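Local structure of bifunctional endomannanase/endoglucanase (Caldanaerobius polysaccharolyticus, 3W0K) at residues A[14-19]-A[48-53]; A[135-140]-A[194-199]; A[291-296]-A[313-318]. The protein probably hydrolyses the beta-linked backbones of mannan and cellulose, as a family 5 glycoside hydrolase built on a beta/alpha barrel. All coordinates share one frame; numbering follows the deposited sequence.

Contact 1: A[14-19]-A[48-53]; sequences WEEGRE and WTRNFD
The first two beta-alpha loops of the barrel meet at the surface through E16 and R50, a salt bridge between two exposed side chains. E16 belongs to the loop between strand 4-7 and helix 25-33, R50 to the loop between strand 38-44 and helix 62-74. The bond runs from R50 NH1 to E16 OE2 at 3.2 Å and is fairly straight, with an N-H...O angle of 159°. OE2 receives it on its syn lone pair, the side facing OE1, and lies at the edge of the guanidinium, close to its plane. The carboxylate is turned 45° from that plane, so this is a single bond and not the flat, two-pronged pairing: R50 NH2 stays 3.6 Å from E16 OE2 and 3.8 Å from E16 OE1. With CG anti to the backbone N (chi1 -178°) and a bend one bond further on, E16 crosses R50 at about a right angle. R50 NH2 also comes within 4.3 Å of W14 CZ2, at an oblique angle to the indole, while the backbone N of E16 sits 3.6 Å above one face of the W14 ring. Further back, W14 meets F47 edge-to-face and its backbone N is hydrogen-bonded to the D44 carboxylate.

Both arms of the bridge grow out of tight turns. E15 to R18 form a type II turn, closed by R18 N to E15 O at 2.9 Å, with G17 in the third position, where its backbone angles call for glycine. R50 opens a type I' turn, closed by D53 N to R50 O at 3.0 Å. Here, then, is a solvent-side salt bridge tying neighbouring loops together beside an aromatic ring, on the C-terminal rim of a TIM barrel.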
# COMPACT_ATOMS: atom_id res chain seq x y z
N TRP A 14 2.99 7.70 -14.06
CA TRP A 14 3.33 8.79 -14.97
C TRP A 14 3.27 8.36 -16.42
O TRP A 14 3.51 7.20 -16.76
CB TRP A 14 4.73 9.34 -14.65
CG TRP A 14 5.24 10.35 -15.65
CD1 TRP A 14 5.00 11.69 -15.65
CD2 TRP A 14 6.05 10.08 -16.80
NE1 TRP A 14 5.61 12.28 -16.73
CE2 TRP A 14 6.27 11.31 -17.45
CE3 TRP A 14 6.62 8.92 -17.34
CZ2 TRP A 14 7.03 11.41 -18.62
CZ3 TRP A 14 7.38 9.02 -18.50
CH2 TRP A 14 7.57 10.26 -19.13
N GLU A 15 2.95 9.33 -17.28
CA GLU A 15 2.88 9.17 -18.72
C GLU A 15 3.30 10.54 -19.24
O GLU A 15 3.04 11.55 -18.58
CB GLU A 15 1.46 8.85 -19.17
N GLU A 16 3.97 10.58 -20.39
CA GLU A 16 4.41 11.86 -20.96
C GLU A 16 3.23 12.82 -21.12
O GLU A 16 2.22 12.47 -21.74
CB GLU A 16 5.10 11.63 -22.31
CG GLU A 16 5.64 12.89 -22.98
CD GLU A 16 6.70 13.61 -22.16
OE1 GLU A 16 6.59 14.84 -21.98
OE2 GLU A 16 7.66 12.95 -21.70
N GLY A 17 3.36 14.00 -20.53
CA GLY A 17 2.31 15.00 -20.61
C GLY A 17 1.24 14.92 -19.54
O GLY A 17 0.42 15.83 -19.41
N ARG A 18 1.24 13.83 -18.77
CA ARG A 18 0.26 13.64 -17.70
C ARG A 18 0.65 14.40 -16.44
O ARG A 18 1.75 14.24 -15.92
CB ARG A 18 0.09 12.15 -17.38
CG ARG A 18 -0.93 11.87 -16.28
CD ARG A 18 -1.04 10.38 -15.98
NE ARG A 18 -1.65 9.64 -17.08
CZ ARG A 18 -1.59 8.32 -17.22
NH1 ARG A 18 -0.94 7.57 -16.34
NH2 ARG A 18 -2.18 7.74 -18.26
N GLU A 19 -0.25 15.25 -15.97
CA GLU A 19 -0.02 16.03 -14.76
C GLU A 19 -0.61 15.29 -13.56
O GLU A 19 -1.59 14.55 -13.70
CB GLU A 19 -0.69 17.40 -14.88
CG GLU A 19 -0.08 18.32 -15.91
CD GLU A 19 1.32 18.79 -15.53
OE1 GLU A 19 1.47 19.32 -14.41
OE2 GLU A 19 2.25 18.64 -16.35
N TRP A 48 8.56 13.60 -11.49
CA TRP A 48 9.51 14.68 -11.22
C TRP A 48 10.93 14.36 -11.67
O TRP A 48 11.85 15.14 -11.43
CB TRP A 48 9.50 15.04 -9.72
CG TRP A 48 10.00 13.94 -8.81
CD1 TRP A 48 11.31 13.63 -8.54
CD2 TRP A 48 9.21 13.05 -8.01
NE1 TRP A 48 11.38 12.61 -7.63
CE2 TRP A 48 10.11 12.23 -7.29
CE3 TRP A 48 7.83 12.86 -7.84
CZ2 TRP A 48 9.67 11.24 -6.40
CZ3 TRP A 48 7.40 11.88 -6.95
CH2 TRP A 48 8.32 11.08 -6.24
N THR A 49 11.10 13.21 -12.32
CA THR A 49 12.42 12.78 -12.77
C THR A 49 12.40 12.41 -14.24
O THR A 49 11.64 11.53 -14.66
CB THR A 49 12.90 11.55 -11.98
OG1 THR A 49 12.74 11.78 -10.58
CG2 THR A 49 14.37 11.25 -12.28
N ARG A 50 13.25 13.06 -15.03
CA ARG A 50 13.32 12.79 -16.45
C ARG A 50 14.52 11.92 -16.81
O ARG A 50 15.63 12.15 -16.34
CB ARG A 50 13.37 14.10 -17.24
CG ARG A 50 13.31 13.91 -18.75
CD ARG A 50 12.76 15.15 -19.45
NE ARG A 50 11.37 15.42 -19.08
CZ ARG A 50 10.31 14.76 -19.55
NH1 ARG A 50 10.47 13.76 -20.42
NH2 ARG A 50 9.09 15.09 -19.15
N ASN A 51 14.25 10.88 -17.60
CA ASN A 51 15.27 9.96 -18.08
C ASN A 51 16.29 9.47 -17.05
O ASN A 51 17.50 9.50 -17.28
CB ASN A 51 15.99 10.57 -19.30
CG ASN A 51 16.77 9.54 -20.09
OD1 ASN A 51 16.35 8.39 -20.23
ND2 ASN A 51 17.92 9.96 -20.61
N PHE A 52 15.78 9.03 -15.90
CA PHE A 52 16.61 8.48 -14.81
C PHE A 52 17.63 9.45 -14.21
O PHE A 52 18.59 9.02 -13.57
CB PHE A 52 17.30 7.19 -15.28
CG PHE A 52 16.38 6.27 -16.03
CD1 PHE A 52 15.38 5.57 -15.37
CD2 PHE A 52 16.48 6.14 -17.42
CE1 PHE A 52 14.48 4.77 -16.07
CE2 PHE A 52 15.59 5.34 -18.13
CZ PHE A 52 14.59 4.66 -17.46
N ASP A 53 17.40 10.74 -14.41
CA ASP A 53 18.28 11.80 -13.89
C ASP A 53 17.82 12.06 -12.44
O ASP A 53 17.29 13.13 -12.13
CB ASP A 53 18.10 13.05 -14.76
CG ASP A 53 19.15 14.12 -14.52
OD1 ASP A 53 20.04 13.95 -13.66
OD2 ASP A 53 19.08 15.14 -15.22

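Contact 2: A[135-140]-A[194-199]; sequences VNEPPN and SGRGYQ
The R196 guanidinium is ringed at its edge by oxygens, E137 OE2 and N136 OD1 among them, with S194 OG also in its plane. The main bond is the salt bridge from R196 NE to E137 OE2, short at 2.7 Å and fairly straight (155°); it reaches OE2 on its anti side and tilts a little from both planes, which stand 47° apart. R196 NH2 reaches N136 OD1 at 3.0 Å, but the poor angle makes this bond weak, and R40 is the stronger partner of that amide oxygen. R196 NH1 turns back to the carbonyl of its own neighbour, 3.0 Å from G195 O, which it meets from above the carbonyl plane. Every nitrogen of the guanidinium thus has an acceptor, and NH2 also forms salt bridges to D174 and E258.

N136, E137 and P138 make up the Asn-Glu-Pro signature that follows the fourth barrel strand in family 5 glycosidases, where the glutamate is usually the acid/base; E137 is consistent with that role, and its OE1 is hydrogen-bonded to a bound Tris molecule, probably from the crystallisation liquor. N136 ND2 donates to E137 OE1 at 3.1 Å, coming from above the carboxylate plane, so both oxygens of E137 are held and its rotation is fixed. With its extended chain E137 reaches across to the end of strand 192-197, where E137 OE2 also lies at the edge of the Y198 ring, 4.0 Å from Y198 CE2. The hydroxyl of Y198 is bonded to E258, near the end of strand 254-259.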
# COMPACT_ATOMS: atom_id res chain seq x y z
N VAL A 135 9.44 1.80 -0.14
CA VAL A 135 9.29 1.29 -1.49
C VAL A 135 8.19 0.25 -1.52
O VAL A 135 8.14 -0.66 -0.70
CB VAL A 135 10.65 0.74 -2.04
CG1 VAL A 135 11.24 -0.31 -1.11
CG2 VAL A 135 10.46 0.19 -3.46
N ASN A 136 7.26 0.43 -2.46
CA ASN A 136 6.14 -0.48 -2.57
C ASN A 136 6.50 -1.91 -2.95
O ASN A 136 7.27 -2.14 -3.88
CB ASN A 136 5.11 0.04 -3.57
CG ASN A 136 3.93 -0.91 -3.72
OD1 ASN A 136 3.05 -0.95 -2.86
ND2 ASN A 136 3.93 -1.70 -4.79
N GLU A 137 5.94 -2.85 -2.20
CA GLU A 137 6.07 -4.28 -2.45
C GLU A 137 7.35 -4.82 -3.10
O GLU A 137 7.35 -5.14 -4.30
CB GLU A 137 4.85 -4.73 -3.26
CG GLU A 137 3.51 -4.42 -2.58
CD GLU A 137 2.29 -4.51 -3.49
OE1 GLU A 137 2.44 -4.40 -4.73
OE2 GLU A 137 1.17 -4.68 -2.97
N PRO A 138 8.45 -4.93 -2.33
CA PRO A 138 9.71 -5.46 -2.87
C PRO A 138 9.46 -6.86 -3.43
O PRO A 138 8.51 -7.53 -3.03
CB PRO A 138 10.61 -5.50 -1.63
CG PRO A 138 10.12 -4.36 -0.82
CD PRO A 138 8.61 -4.49 -0.94
N PRO A 139 10.31 -7.32 -4.36
CA PRO A 139 10.15 -8.64 -4.98
C PRO A 139 10.49 -9.83 -4.10
O PRO A 139 10.85 -9.69 -2.93
CB PRO A 139 11.09 -8.55 -6.18
CG PRO A 139 12.22 -7.74 -5.65
CD PRO A 139 11.51 -6.64 -4.88
N ASN A 140 10.33 -11.02 -4.68
CA ASN A 140 10.63 -12.24 -3.96
C ASN A 140 12.14 -12.41 -3.83
O ASN A 140 12.91 -11.85 -4.61
CB ASN A 140 10.07 -13.45 -4.70
CG ASN A 140 8.59 -13.64 -4.47
OD1 ASN A 140 8.17 -14.11 -3.42
ND2 ASN A 140 7.79 -13.26 -5.46
N SER A 194 4.62 -3.21 7.01
CA SER A 194 3.36 -3.21 6.27
C SER A 194 3.11 -4.44 5.42
O SER A 194 3.86 -4.74 4.49
CB SER A 194 3.27 -1.95 5.41
OG SER A 194 1.98 -1.80 4.84
N GLY A 195 2.01 -5.12 5.74
CA GLY A 195 1.60 -6.32 5.03
C GLY A 195 0.50 -6.06 4.01
O GLY A 195 0.15 -4.91 3.71
N ARG A 196 -0.10 -7.14 3.53
CA ARG A 196 -1.13 -7.06 2.51
C ARG A 196 -2.31 -7.99 2.76
O ARG A 196 -2.18 -9.00 3.44
CB ARG A 196 -0.52 -7.40 1.14
CG ARG A 196 0.47 -6.37 0.61
CD ARG A 196 -0.25 -5.07 0.31
NE ARG A 196 0.59 -4.08 -0.36
CZ ARG A 196 1.32 -3.16 0.27
NH1 ARG A 196 1.34 -3.10 1.59
NH2 ARG A 196 1.95 -2.23 -0.44
N GLY A 197 -3.44 -7.63 2.16
CA GLY A 197 -4.65 -8.42 2.27
C GLY A 197 -5.19 -8.76 0.90
O GLY A 197 -6.29 -8.34 0.52
N TYR A 198 -4.40 -9.50 0.12
CA TYR A 198 -4.80 -9.90 -1.22
C TYR A 198 -4.86 -11.41 -1.39
O TYR A 198 -5.13 -11.90 -2.48
CB TYR A 198 -3.82 -9.33 -2.26
CG TYR A 198 -3.87 -7.83 -2.44
CD1 TYR A 198 -5.08 -7.18 -2.68
CD2 TYR A 198 -2.70 -7.08 -2.45
CE1 TYR A 198 -5.12 -5.81 -2.93
CE2 TYR A 198 -2.73 -5.71 -2.70
CZ TYR A 198 -3.94 -5.08 -2.94
OH TYR A 198 -3.97 -3.74 -3.23
N GLN A 199 -4.57 -12.15 -0.32
CA GLN A 199 -4.61 -13.61 -0.39
C GLN A 199 -5.97 -14.16 0.01
O GLN A 199 -6.57 -13.71 0.98
CB GLN A 199 -3.52 -14.21 0.50
CG GLN A 199 -2.09 -13.86 0.08
CD GLN A 199 -1.75 -14.27 -1.35
OE1 GLN A 199 -2.45 -15.07 -1.97
NE2 GLN A 199 -0.67 -13.72 -1.87

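Contact 3: A[291-296]-A[313-318]; sequences WNFKGP and RGFKVD
F293 turns its ring toward F315, with CG anti to the backbone N (chi1 172°), while F315 places CG anti to its carbonyl carbon (chi1 -62°), and the two rings meet as a T-shaped pair. F293 is the edge: its CE2 stands 3.8 Å above the plane of the F315 ring, over the centre, and its CZ lies 4.0 Å from F315 CD1. The planes are 87° apart and the centroids 5.1 Å. F315 belongs to strand 315-317, the second strand of a small antiparallel hairpin with 310-312, closed by a tight turn at R313 and G314; F293 sits in the long loop that leaves the last barrel strand, 287-290. The hairpin thus packs on the barrel's flank, where F293 also meets F6 of strand 4-7 and F30 of helix 25-33. An alanine at F315 is likely to strip the F293 edge of the face it points into and open a gap between the hairpin and the loop that carries F293. The K294 chain crosses F315 at about a right angle, with K294 CD 4.0 Å from F315 CE2, and bends further along to carry NZ to a salt bridge with D24.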
# COMPACT_ATOMS: atom_id res chain seq x y z
N TRP A 291 -7.29 -0.66 -1.28
CA TRP A 291 -6.55 -0.18 -2.45
C TRP A 291 -7.20 0.99 -3.19
O TRP A 291 -6.50 1.90 -3.63
CB TRP A 291 -6.22 -1.33 -3.41
CG TRP A 291 -5.52 -0.87 -4.65
CD1 TRP A 291 -5.92 -1.05 -5.94
CD2 TRP A 291 -4.31 -0.09 -4.72
NE1 TRP A 291 -5.05 -0.44 -6.81
CE2 TRP A 291 -4.05 0.16 -6.08
CE3 TRP A 291 -3.42 0.42 -3.76
CZ2 TRP A 291 -2.95 0.91 -6.51
CZ3 TRP A 291 -2.32 1.16 -4.19
CH2 TRP A 291 -2.10 1.39 -5.55
N ASN A 292 -8.52 0.96 -3.36
CA ASN A 292 -9.21 2.06 -4.04
C ASN A 292 -10.34 2.59 -3.16
O ASN A 292 -10.81 1.90 -2.25
CB ASN A 292 -9.90 1.60 -5.34
CG ASN A 292 -8.94 1.24 -6.45
OD1 ASN A 292 -9.27 0.43 -7.31
ND2 ASN A 292 -7.78 1.88 -6.49
N PHE A 293 -10.72 3.84 -3.41
CA PHE A 293 -11.87 4.45 -2.75
C PHE A 293 -12.88 4.31 -3.89
O PHE A 293 -13.87 3.60 -3.78
CB PHE A 293 -11.63 5.92 -2.41
CG PHE A 293 -12.85 6.62 -1.91
CD1 PHE A 293 -13.43 6.26 -0.70
CD2 PHE A 293 -13.47 7.61 -2.68
CE1 PHE A 293 -14.61 6.87 -0.26
CE2 PHE A 293 -14.64 8.22 -2.25
CZ PHE A 293 -15.21 7.85 -1.04
N LYS A 294 -12.58 4.98 -5.01
CA LYS A 294 -13.38 4.86 -6.22
C LYS A 294 -12.53 3.95 -7.10
O LYS A 294 -11.31 4.05 -7.10
CB LYS A 294 -13.57 6.22 -6.90
CG LYS A 294 -14.68 7.06 -6.30
CD LYS A 294 -14.79 8.41 -6.98
CE LYS A 294 -13.62 9.30 -6.62
NZ LYS A 294 -13.76 10.64 -7.25
N GLY A 295 -13.18 3.02 -7.80
CA GLY A 295 -12.44 2.10 -8.65
C GLY A 295 -12.80 0.65 -8.36
O GLY A 295 -13.53 0.37 -7.41
N PRO A 296 -12.26 -0.30 -9.14
CA PRO A 296 -12.51 -1.74 -8.98
C PRO A 296 -12.28 -2.30 -7.58
O PRO A 296 -13.03 -3.17 -7.13
CB PRO A 296 -11.57 -2.36 -10.00
CG PRO A 296 -11.51 -1.33 -11.08
CD PRO A 296 -11.36 -0.05 -10.28
N ARG A 313 -23.58 10.32 1.66
CA ARG A 313 -22.60 11.39 1.84
C ARG A 313 -21.73 11.72 0.62
O ARG A 313 -20.50 11.77 0.72
CB ARG A 313 -21.77 11.11 3.09
CG ARG A 313 -22.64 11.12 4.34
CD ARG A 313 -21.90 10.81 5.64
NE ARG A 313 -22.83 10.89 6.76
CZ ARG A 313 -22.57 10.51 8.00
NH1 ARG A 313 -21.38 10.00 8.32
NH2 ARG A 313 -23.51 10.61 8.94
N GLY A 314 -22.39 11.93 -0.51
CA GLY A 314 -21.70 12.30 -1.74
C GLY A 314 -21.32 11.23 -2.74
O GLY A 314 -20.91 11.56 -3.86
N PHE A 315 -21.46 9.96 -2.38
CA PHE A 315 -21.08 8.87 -3.28
C PHE A 315 -22.05 7.69 -3.28
O PHE A 315 -22.78 7.49 -2.31
CB PHE A 315 -19.67 8.37 -2.91
CG PHE A 315 -18.59 9.41 -3.04
CD1 PHE A 315 -18.26 10.22 -1.96
CD2 PHE A 315 -17.93 9.60 -4.25
CE1 PHE A 315 -17.28 11.21 -2.09
CE2 PHE A 315 -16.96 10.58 -4.38
CZ PHE A 315 -16.64 11.39 -3.30
N LYS A 316 -22.04 6.93 -4.37
CA LYS A 316 -22.88 5.74 -4.49
C LYS A 316 -22.01 4.60 -3.97
O LYS A 316 -21.18 4.04 -4.69
CB LYS A 316 -23.25 5.51 -5.95
N VAL A 317 -22.21 4.26 -2.70
CA VAL A 317 -21.39 3.25 -2.04
C VAL A 317 -22.01 1.88 -1.82
O VAL A 317 -23.23 1.71 -1.81
CB VAL A 317 -20.91 3.76 -0.65
CG1 VAL A 317 -20.23 5.11 -0.78
CG2 VAL A 317 -22.08 3.84 0.33
N ASP A 318 -21.12 0.89 -1.68
CA ASP A 318 -21.51 -0.47 -1.37
C ASP A 318 -21.62 -0.37 0.16
O ASP A 318 -20.61 -0.42 0.86
CB ASP A 318 -20.38 -1.43 -1.78
CG ASP A 318 -20.63 -2.88 -1.36
OD1 ASP A 318 -21.42 -3.15 -0.43
OD2 ASP A 318 -20.01 -3.77 -1.97

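Contact 2 is the buried one of the three, its centre about 7 Å from the centre of the chain, whereas contact 1 is a surface contact with its centre about 22 Å from that point and contact 3 is partly buried, its centre about 17 Å from it. Contacts 1 and 2 both rest on an arginine-glutamate salt bridge, but the exposed one is a single bond between the loops after strands 4-7 and 38-44, while the buried arginine is held by a network reaching several barrel strands. Contact 3 replaces charge with aromatic packing where the chain after strand 287-290 folds back on the barrel. Contacts 2 and 3 touch, Y198 OH lying 3.3 Å from W291 CB; contact 1 touches neither.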